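GTPase subunit of restriction endonuclease (Thermococcus gammatolerans, PDB 6P0F) probably recognises modified DNA through its YTH-type N-terminal domain, serving as the GTPase subunit of an McrBC-like restriction endonuclease. Local coordinates at residues Phe6-Gly11 against Asp69-Tyr74; Glu18-Thr23 against Tyr51-Ser56; Tyr61-Asp66 against Ala155-Pro160. One frame throughout, in Å; residues are numbered along the deposited sequence.

Read from the N terminus, strand 5-11 comes first, and interaction 1 closes the longer of the two early loops when residues 69-74 return beside it as a parallel neighbour. Nested inside that loop, interaction 2 sets helix 15-26 against strand 49-55; the two contacts meet where Phe20 and Trp53 pack on Ile10 and Phe73. Interaction 3 begins within the same loop, at the hairpin around residues 61-66, but closes far later on residues 155-160, so it crosses interaction 1 and follows interaction 2 in series. Strand 155-158 is the other neighbour of strand 5-11, with a probable hydrogen bond from Gly156 N to Ile7 O; strand 49-55 belongs to the same mixed sheet, so all three contacts reach it.

Interaction 1 (Phe6-Gly11 against Asp69-Tyr74); sequences FIIGIG and DMVLFY
Ile7 and Ile8 lie beside Leu72 and Phe73 in a parallel strand pair within the mixed sheet of this YTH-type domain; the segment axes approach to 4.6 Å, their directions 23° apart. Five backbone hydrogen bonds fix the pairing. Phe6 and Ile8 each turn both N-H and C=O to the partner strand: Phe6 N gives to Met70 O and Phe6 O receives Leu72 N, while Ile8 N gives to Leu72 O and Ile8 O receives Tyr74 N. Ile10 N ends the series on Tyr74 O at 2.7 Å, with a nearly straight N-H (173°). Ile7 and Gly9 direct their backbone bonds to Gly156 and Ile154 instead, which makes strand 5-11 an interior one. CA-H...O contacts fill the gaps, as from Ile7 CA to Leu72 O at 3.3 Å.

Apolar contacts follow the two sheet faces. On one, Ile8 CB lies 3.9 Å from Phe73 CD1, the two side chains running side by side, and Ile8 CD1 meets Val71 CG1 also at 3.9 Å. Helix 15-26 covers Ile10 nearby.

Where the pair starts, Asp69 OD2 meets the Phe6 ring at its edge, 3.5 Å from Phe6 CE2 and near the ring plane; it accepts hydrogen bonds from Asp66 N and Gln4 NE2.

On the other face Ile7 packs beside Leu72 CB and, by CH-pi contact, on Tyr74. With chi1 at -65°, Ile7 CG2 lies anti to the backbone N, over the centre of the Tyr74 ring, 3.6 Å from its centroid. Asn142 OD1 bonds the phenol oxygen, and Ile7 CD1 reaches to 3.7 Å from that same Tyr74 OH.

Interaction 2 (Glu18-Thr23 against Tyr51-Ser56); sequences ENFEET and YFWGRS
Thr23 meets Phe52 through both its backbone and its hydroxyl. Phe52 N donates to Thr23 O at 3.0 Å with an N-H...O angle of 156°, approaching from above the carbonyl plane. In return Thr23 OG1 donates to Phe52 O across 2.7 Å, close to the direction in which that carbonyl points. The hydroxyl oxygen lies between the backbone N and the carbonyl carbon of its own residue (chi1 59°), the rotation that aims it at the strand. It is used twice, since Trp115 NE1 also bonds to OG1. Thr23 O receives, besides Phe52 N, a CA-H...O contact from Tyr51 CA at 3.3 Å.

Within the helix, Asn19 O takes Thr23 N at 3.1 Å and, weakly, Trp115 NE1; the Asn19 side chain reaches out through OD1 to Arg116 N. Helix 15-26 of the YTH-type fold meets strand 49-55 along its backbone edge, the opposite edge being paired with strand 123-127 (Tyr51 with Phe127, Trp53 with Met125).

Apolar groups close around the polar pair. Thr23 CB stands over the face of the Phe52 ring, 4.1 Å from its centroid, and Thr23 CG2 comes to 3.6 Å from Phe52 CZ. A valine in place of Thr23 would probably leave Phe52 O without its hydroxyl donor and deprive Trp115 NE1 of the stronger of its two acceptors.

One turn earlier, Phe20 directs its edge at the Trp53 face in a T-shaped pair, planes 82° apart and the two six-membered rings' centroids 5.8 Å apart. Trp53 CZ3 also pushes up to the helix backbone, 3.4 Å from Phe20 N.

Interaction 3 (Tyr61-Asp66 against Ala155-Pro160); sequences YEKKID and AGYVKP
Lys63 lies over the Tyr157 ring, and Tyr61 touches Ala155 and Tyr157, where a small beta-hairpin, strands 59-60 and 63-64, leans on strand 155-158 at the surface of the domain. The hairpin's two turn residues, Tyr61 and Glu62, both have positive phi (48° and 76°) and together fit a type I' turn. The CB atoms of Tyr61 and Lys63 both point toward residues 155-160. No hydrogen bond crosses this contact, which rests on side-chain packing.

The Lys63 side chain can be followed outward. CB packs on the Phe6 ring of strand 5-11 rather than on residues 155-160. CG comes next and sits above the middle of the Tyr157 ring, 3.9 Å from its centroid, a CH-pi contact. A bend at chi2 (-69°) then turns the chain to run obliquely over the ring. CD makes no approach as close as its neighbours do, but CE returns to the far end of the ring, 4.1 Å from Tyr157 CZ. NZ continues past it without bonding Tyr157, so the aliphatic part of the lysine does the touching.

At the root of the Tyr157 side chain, CB lies 3.9 Å from Tyr61 CB, which is on the same side of the ring plane as Lys63. Phe6 touches the Tyr157 ring as well, so that Lys63, Phe6 and Tyr157 pack together. A bound MES molecule, probably from the crystallisation liquor, lies about 5 Å from the Tyr61 side chain.

The Tyr61 ring turns its edge to strand 155-158, and its atom CE1 is 3.6 Å from Ala155 O, which lies near the ring plane.

Interaction 1 (Phe6-Gly11 against Asp69-Tyr74)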
# COMPACT_ATOMS: atom_id res chain seq x y z
N PHE A 6 -6.25 4.13 -4.28
CA PHE A 6 -6.64 3.63 -2.98
C PHE A 6 -5.80 4.29 -1.90
O PHE A 6 -4.67 4.72 -2.15
CB PHE A 6 -6.47 2.12 -2.90
CG PHE A 6 -7.28 1.38 -3.90
CD1 PHE A 6 -8.61 1.11 -3.66
CD2 PHE A 6 -6.72 0.98 -5.10
CE1 PHE A 6 -9.38 0.44 -4.59
CE2 PHE A 6 -7.49 0.29 -6.03
CZ PHE A 6 -8.84 0.05 -5.77
N ILE A 7 -6.38 4.39 -0.69
CA ILE A 7 -5.67 4.83 0.51
C ILE A 7 -5.63 3.67 1.49
O ILE A 7 -6.66 3.06 1.81
CB ILE A 7 -6.34 6.05 1.17
CG1 ILE A 7 -6.28 7.26 0.27
CG2 ILE A 7 -5.69 6.34 2.53
CD1 ILE A 7 -7.29 8.32 0.67
N ILE A 8 -4.43 3.34 1.96
CA ILE A 8 -4.27 2.31 2.98
C ILE A 8 -3.61 2.95 4.19
O ILE A 8 -2.53 3.52 4.10
CB ILE A 8 -3.47 1.12 2.45
CG1 ILE A 8 -4.27 0.44 1.35
CG2 ILE A 8 -3.15 0.14 3.59
CD1 ILE A 8 -3.45 -0.67 0.63
N GLY A 9 -4.29 2.84 5.35
CA GLY A 9 -3.84 3.48 6.55
C GLY A 9 -3.03 2.49 7.38
O GLY A 9 -3.53 1.44 7.75
N ILE A 10 -1.79 2.86 7.65
CA ILE A 10 -0.85 2.02 8.40
C ILE A 10 -0.70 2.64 9.78
O ILE A 10 -0.13 3.73 9.91
CB ILE A 10 0.52 1.94 7.69
CG1 ILE A 10 0.40 1.47 6.24
CG2 ILE A 10 1.51 1.08 8.53
CD1 ILE A 10 -0.12 0.07 6.10
N GLY A 11 -1.19 1.96 10.82
CA GLY A 11 -1.12 2.54 12.15
C GLY A 11 0.23 2.34 12.81
O GLY A 11 0.71 1.21 12.92
N ASP A 69 -2.92 0.40 -10.71
CA ASP A 69 -3.59 1.22 -9.70
C ASP A 69 -2.54 1.84 -8.78
O ASP A 69 -1.41 1.34 -8.62
CB ASP A 69 -4.58 0.38 -8.92
CG ASP A 69 -5.82 0.01 -9.73
OD1 ASP A 69 -5.98 0.58 -10.86
OD2 ASP A 69 -6.62 -0.81 -9.23
N MSE A 70 -2.92 2.94 -8.15
CA MSE A 70 -2.04 3.72 -7.30
C MSE A 70 -2.51 3.59 -5.86
O MSE A 70 -3.71 3.52 -5.58
CB MSE A 70 -2.04 5.17 -7.76
CG MSE A 70 -1.27 5.30 -9.02
SE MSE A 70 -1.65 7.01 -9.80
CE MSE A 70 -1.63 8.09 -8.23
N VAL A 71 -1.54 3.58 -4.93
CA VAL A 71 -1.83 3.43 -3.51
C VAL A 71 -1.14 4.57 -2.76
O VAL A 71 0.08 4.76 -2.88
CB VAL A 71 -1.37 2.07 -2.96
CG1 VAL A 71 -1.62 2.05 -1.46
CG2 VAL A 71 -2.08 0.91 -3.65
N LEU A 72 -1.92 5.31 -1.97
CA LEU A 72 -1.38 6.24 -0.98
C LEU A 72 -1.38 5.50 0.35
O LEU A 72 -2.44 5.12 0.85
CB LEU A 72 -2.24 7.50 -0.86
CG LEU A 72 -2.10 8.45 -2.05
CD1 LEU A 72 -3.33 9.36 -2.05
CD2 LEU A 72 -0.82 9.24 -2.04
N PHE A 73 -0.20 5.21 0.88
CA PHE A 73 -0.07 4.66 2.23
C PHE A 73 -0.01 5.85 3.18
O PHE A 73 0.95 6.63 3.15
CB PHE A 73 1.18 3.80 2.36
CG PHE A 73 1.12 2.51 1.64
CD1 PHE A 73 0.45 1.42 2.15
CD2 PHE A 73 1.80 2.37 0.44
CE1 PHE A 73 0.45 0.21 1.47
CE2 PHE A 73 1.80 1.15 -0.25
CZ PHE A 73 1.14 0.08 0.27
N TYR A 74 -1.03 6.00 4.02
CA TYR A 74 -1.02 6.96 5.10
C TYR A 74 -0.40 6.30 6.32
O TYR A 74 -0.79 5.19 6.66
CB TYR A 74 -2.46 7.37 5.43
CG TYR A 74 -3.16 8.35 4.52
CD1 TYR A 74 -2.66 8.66 3.26
CD2 TYR A 74 -4.33 8.95 4.93
CE1 TYR A 74 -3.33 9.56 2.44
CE2 TYR A 74 -5.00 9.86 4.12
CZ TYR A 74 -4.51 10.14 2.88
OH TYR A 74 -5.17 11.05 2.08

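Interaction 2 (Glu18-Thr23 against Tyr51-Ser56)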
# COMPACT_ATOMS: atom_id res chain seq x y z
N GLU A 18 5.10 -2.62 11.70
CA GLU A 18 6.26 -3.50 11.61
C GLU A 18 6.27 -4.25 10.27
O GLU A 18 7.31 -4.35 9.61
CB GLU A 18 6.26 -4.50 12.78
CG GLU A 18 6.31 -3.80 14.13
CD GLU A 18 7.60 -3.02 14.32
OE1 GLU A 18 7.57 -1.78 14.27
OE2 GLU A 18 8.66 -3.64 14.49
N ASN A 19 5.11 -4.76 9.86
CA ASN A 19 5.04 -5.49 8.59
C ASN A 19 5.31 -4.55 7.41
O ASN A 19 6.00 -4.93 6.46
CB ASN A 19 3.65 -6.12 8.45
CG ASN A 19 3.43 -7.28 9.42
OD1 ASN A 19 4.35 -7.68 10.12
ND2 ASN A 19 2.22 -7.79 9.46
N PHE A 20 4.77 -3.34 7.47
CA PHE A 20 4.97 -2.33 6.42
C PHE A 20 6.44 -1.92 6.31
O PHE A 20 6.98 -1.79 5.20
CB PHE A 20 4.10 -1.13 6.76
CG PHE A 20 4.16 -0.01 5.80
CD1 PHE A 20 3.51 -0.09 4.58
CD2 PHE A 20 4.82 1.18 6.12
CE1 PHE A 20 3.55 0.99 3.68
CE2 PHE A 20 4.83 2.26 5.24
CZ PHE A 20 4.20 2.15 4.03
N GLU A 21 7.08 -1.70 7.44
CA GLU A 21 8.50 -1.40 7.43
C GLU A 21 9.29 -2.52 6.77
O GLU A 21 10.21 -2.27 6.00
CB GLU A 21 8.98 -1.16 8.87
CG GLU A 21 10.44 -0.79 8.99
CD GLU A 21 10.82 -0.49 10.44
OE1 GLU A 21 10.56 -1.36 11.30
OE2 GLU A 21 11.33 0.62 10.72
N GLU A 22 8.90 -3.77 7.03
CA GLU A 22 9.65 -4.89 6.52
C GLU A 22 9.59 -4.97 4.99
O GLU A 22 10.61 -5.14 4.33
CB GLU A 22 9.16 -6.19 7.14
CG GLU A 22 9.93 -7.38 6.64
CD GLU A 22 11.33 -7.51 7.29
OE1 GLU A 22 12.26 -7.97 6.61
OE2 GLU A 22 11.45 -7.17 8.50
N THR A 23 8.39 -4.91 4.41
CA THR A 23 8.26 -5.23 3.01
C THR A 23 7.95 -4.06 2.09
O THR A 23 8.06 -4.25 0.89
CB THR A 23 7.19 -6.31 2.77
OG1 THR A 23 5.93 -5.88 3.25
CG2 THR A 23 7.59 -7.61 3.50
N TYR A 51 9.31 -5.23 -3.25
CA TYR A 51 8.46 -4.45 -2.36
C TYR A 51 7.03 -4.94 -2.53
O TYR A 51 6.53 -5.02 -3.64
CB TYR A 51 8.51 -2.96 -2.69
CG TYR A 51 9.89 -2.38 -2.54
CD1 TYR A 51 10.36 -2.00 -1.29
CD2 TYR A 51 10.72 -2.24 -3.63
CE1 TYR A 51 11.63 -1.50 -1.13
CE2 TYR A 51 12.01 -1.72 -3.48
CZ TYR A 51 12.44 -1.35 -2.22
OH TYR A 51 13.70 -0.83 -2.01
N PHE A 52 6.35 -5.22 -1.42
CA PHE A 52 4.99 -5.73 -1.56
C PHE A 52 4.22 -5.53 -0.26
O PHE A 52 4.80 -5.40 0.81
CB PHE A 52 5.00 -7.21 -2.00
CG PHE A 52 5.63 -8.18 -1.00
CD1 PHE A 52 7.00 -8.33 -0.93
CD2 PHE A 52 4.85 -8.94 -0.15
CE1 PHE A 52 7.57 -9.22 -0.02
CE2 PHE A 52 5.42 -9.82 0.74
CZ PHE A 52 6.77 -9.93 0.82
N TRP A 53 2.90 -5.51 -0.41
CA TRP A 53 1.97 -5.37 0.69
C TRP A 53 0.89 -6.42 0.51
O TRP A 53 0.74 -6.99 -0.56
CB TRP A 53 1.39 -3.95 0.73
CG TRP A 53 0.54 -3.70 1.94
CD1 TRP A 53 -0.79 -3.38 1.97
CD2 TRP A 53 0.96 -3.80 3.31
NE1 TRP A 53 -1.22 -3.29 3.28
CE2 TRP A 53 -0.16 -3.51 4.11
CE3 TRP A 53 2.18 -4.10 3.92
CZ2 TRP A 53 -0.09 -3.53 5.52
CZ3 TRP A 53 2.23 -4.09 5.32
CH2 TRP A 53 1.11 -3.78 6.08
N GLY A 54 0.19 -6.76 1.59
CA GLY A 54 -0.79 -7.82 1.52
C GLY A 54 -2.03 -7.44 2.32
O GLY A 54 -1.94 -6.70 3.30
N ARG A 55 -3.16 -7.97 1.89
CA ARG A 55 -4.44 -7.70 2.54
C ARG A 55 -5.24 -8.99 2.63
O ARG A 55 -4.95 -9.96 1.94
CB ARG A 55 -5.26 -6.66 1.77
CG ARG A 55 -4.62 -5.30 1.68
CD ARG A 55 -5.54 -4.29 1.00
NE ARG A 55 -6.75 -4.11 1.77
CZ ARG A 55 -7.94 -4.51 1.36
NH1 ARG A 55 -8.08 -5.10 0.18
NH2 ARG A 55 -8.99 -4.30 2.13
N SER A 56 -6.28 -8.95 3.49
CA SER A 56 -7.20 -10.08 3.67
C SER A 56 -8.16 -10.29 2.51
O SER A 56 -8.67 -11.40 2.36
CB SER A 56 -8.06 -9.89 4.93
OG SER A 56 -7.29 -9.45 6.03

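Interaction 3 (Tyr61-Asp66 against Ala155-Pro160)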
# COMPACT_ATOMS: atom_id res chain seq x y z
N TYR A 61 -13.57 -1.28 -0.76
CA TYR A 61 -14.82 -0.64 -1.08
C TYR A 61 -15.43 -1.27 -2.32
O TYR A 61 -16.03 -0.61 -3.15
CB TYR A 61 -14.70 0.88 -1.18
CG TYR A 61 -15.03 1.52 0.15
CD1 TYR A 61 -14.20 1.33 1.24
CD2 TYR A 61 -16.18 2.26 0.33
CE1 TYR A 61 -14.48 1.90 2.46
CE2 TYR A 61 -16.49 2.82 1.55
CZ TYR A 61 -15.63 2.64 2.62
OH TYR A 61 -15.92 3.20 3.84
N GLU A 62 -15.19 -2.57 -2.43
CA GLU A 62 -15.77 -3.42 -3.47
C GLU A 62 -15.12 -3.21 -4.83
O GLU A 62 -15.63 -3.72 -5.84
CB GLU A 62 -17.29 -3.23 -3.69
CG GLU A 62 -17.91 -4.53 -3.78
CD GLU A 62 -17.80 -5.25 -2.42
OE1 GLU A 62 -18.01 -4.54 -1.41
OE2 GLU A 62 -17.41 -6.45 -2.41
N LYS A 63 -14.03 -2.46 -4.90
CA LYS A 63 -13.29 -2.27 -6.14
C LYS A 63 -12.13 -3.26 -6.10
O LYS A 63 -11.47 -3.41 -5.07
CB LYS A 63 -12.82 -0.82 -6.26
CG LYS A 63 -14.02 0.16 -6.28
CD LYS A 63 -14.80 -0.01 -7.58
CE LYS A 63 -15.81 1.10 -7.80
NZ LYS A 63 -16.39 1.03 -9.17
N LYS A 64 -11.95 -4.01 -7.18
CA LYS A 64 -10.84 -4.94 -7.28
C LYS A 64 -9.56 -4.14 -7.51
O LYS A 64 -9.54 -3.19 -8.29
CB LYS A 64 -11.10 -5.92 -8.43
CG LYS A 64 -10.02 -6.95 -8.66
CD LYS A 64 -10.45 -7.91 -9.78
CE LYS A 64 -9.27 -8.72 -10.30
NZ LYS A 64 -9.68 -9.67 -11.38
N ILE A 65 -8.50 -4.51 -6.80
CA ILE A 65 -7.22 -3.84 -6.94
C ILE A 65 -6.50 -4.47 -8.12
O ILE A 65 -6.31 -5.69 -8.16
CB ILE A 65 -6.38 -3.97 -5.66
CG1 ILE A 65 -7.13 -3.35 -4.48
CG2 ILE A 65 -5.01 -3.34 -5.84
CD1 ILE A 65 -6.43 -3.58 -3.17
N ASP A 66 -6.09 -3.63 -9.07
CA ASP A 66 -5.49 -4.07 -10.32
C ASP A 66 -4.07 -3.54 -10.47
O ASP A 66 -3.74 -2.47 -9.97
CB ASP A 66 -6.31 -3.56 -11.53
CG ASP A 66 -7.74 -4.07 -11.54
OD1 ASP A 66 -7.96 -5.27 -11.24
OD2 ASP A 66 -8.66 -3.27 -11.85
N ALA A 155 -8.79 1.09 4.76
CA ALA A 155 -8.69 0.92 3.33
C ALA A 155 -9.78 1.75 2.67
O ALA A 155 -10.96 1.53 2.95
CB ALA A 155 -8.83 -0.54 2.93
N GLY A 156 -9.38 2.69 1.83
CA GLY A 156 -10.33 3.57 1.16
C GLY A 156 -10.13 3.59 -0.34
O GLY A 156 -9.03 3.35 -0.85
N TYR A 157 -11.22 3.88 -1.04
CA TYR A 157 -11.23 4.06 -2.49
C TYR A 157 -11.48 5.52 -2.78
O TYR A 157 -12.43 6.11 -2.23
CB TYR A 157 -12.30 3.19 -3.14
CG TYR A 157 -12.56 3.52 -4.60
CD1 TYR A 157 -11.63 3.20 -5.58
CD2 TYR A 157 -13.74 4.13 -5.00
CE1 TYR A 157 -11.85 3.49 -6.91
CE2 TYR A 157 -13.98 4.42 -6.33
CZ TYR A 157 -13.04 4.10 -7.28
OH TYR A 157 -13.25 4.37 -8.61
N VAL A 158 -10.63 6.14 -3.60
CA VAL A 158 -10.78 7.56 -3.91
C VAL A 158 -11.62 7.66 -5.18
O VAL A 158 -11.20 7.25 -6.27
CB VAL A 158 -9.42 8.26 -4.06
CG1 VAL A 158 -9.62 9.75 -4.32
CG2 VAL A 158 -8.61 8.07 -2.77
N LYS A 159 -12.83 8.20 -5.04
CA LYS A 159 -13.72 8.25 -6.18
C LYS A 159 -13.11 9.10 -7.29
O LYS A 159 -12.37 10.07 -7.03
CB LYS A 159 -15.09 8.79 -5.76
CG LYS A 159 -15.80 7.82 -4.84
CD LYS A 159 -17.31 8.02 -4.81
CE LYS A 159 -17.94 7.08 -3.78
NZ LYS A 159 -19.43 7.13 -3.85
N PRO A 160 -13.42 8.77 -8.54
CA PRO A 160 -12.84 9.51 -9.68
C PRO A 160 -12.98 11.03 -9.60
O PRO A 160 -12.04 11.76 -9.97
CB PRO A 160 -13.64 8.97 -10.88
CG PRO A 160 -14.18 7.66 -10.45
CD PRO A 160 -14.30 7.66 -8.96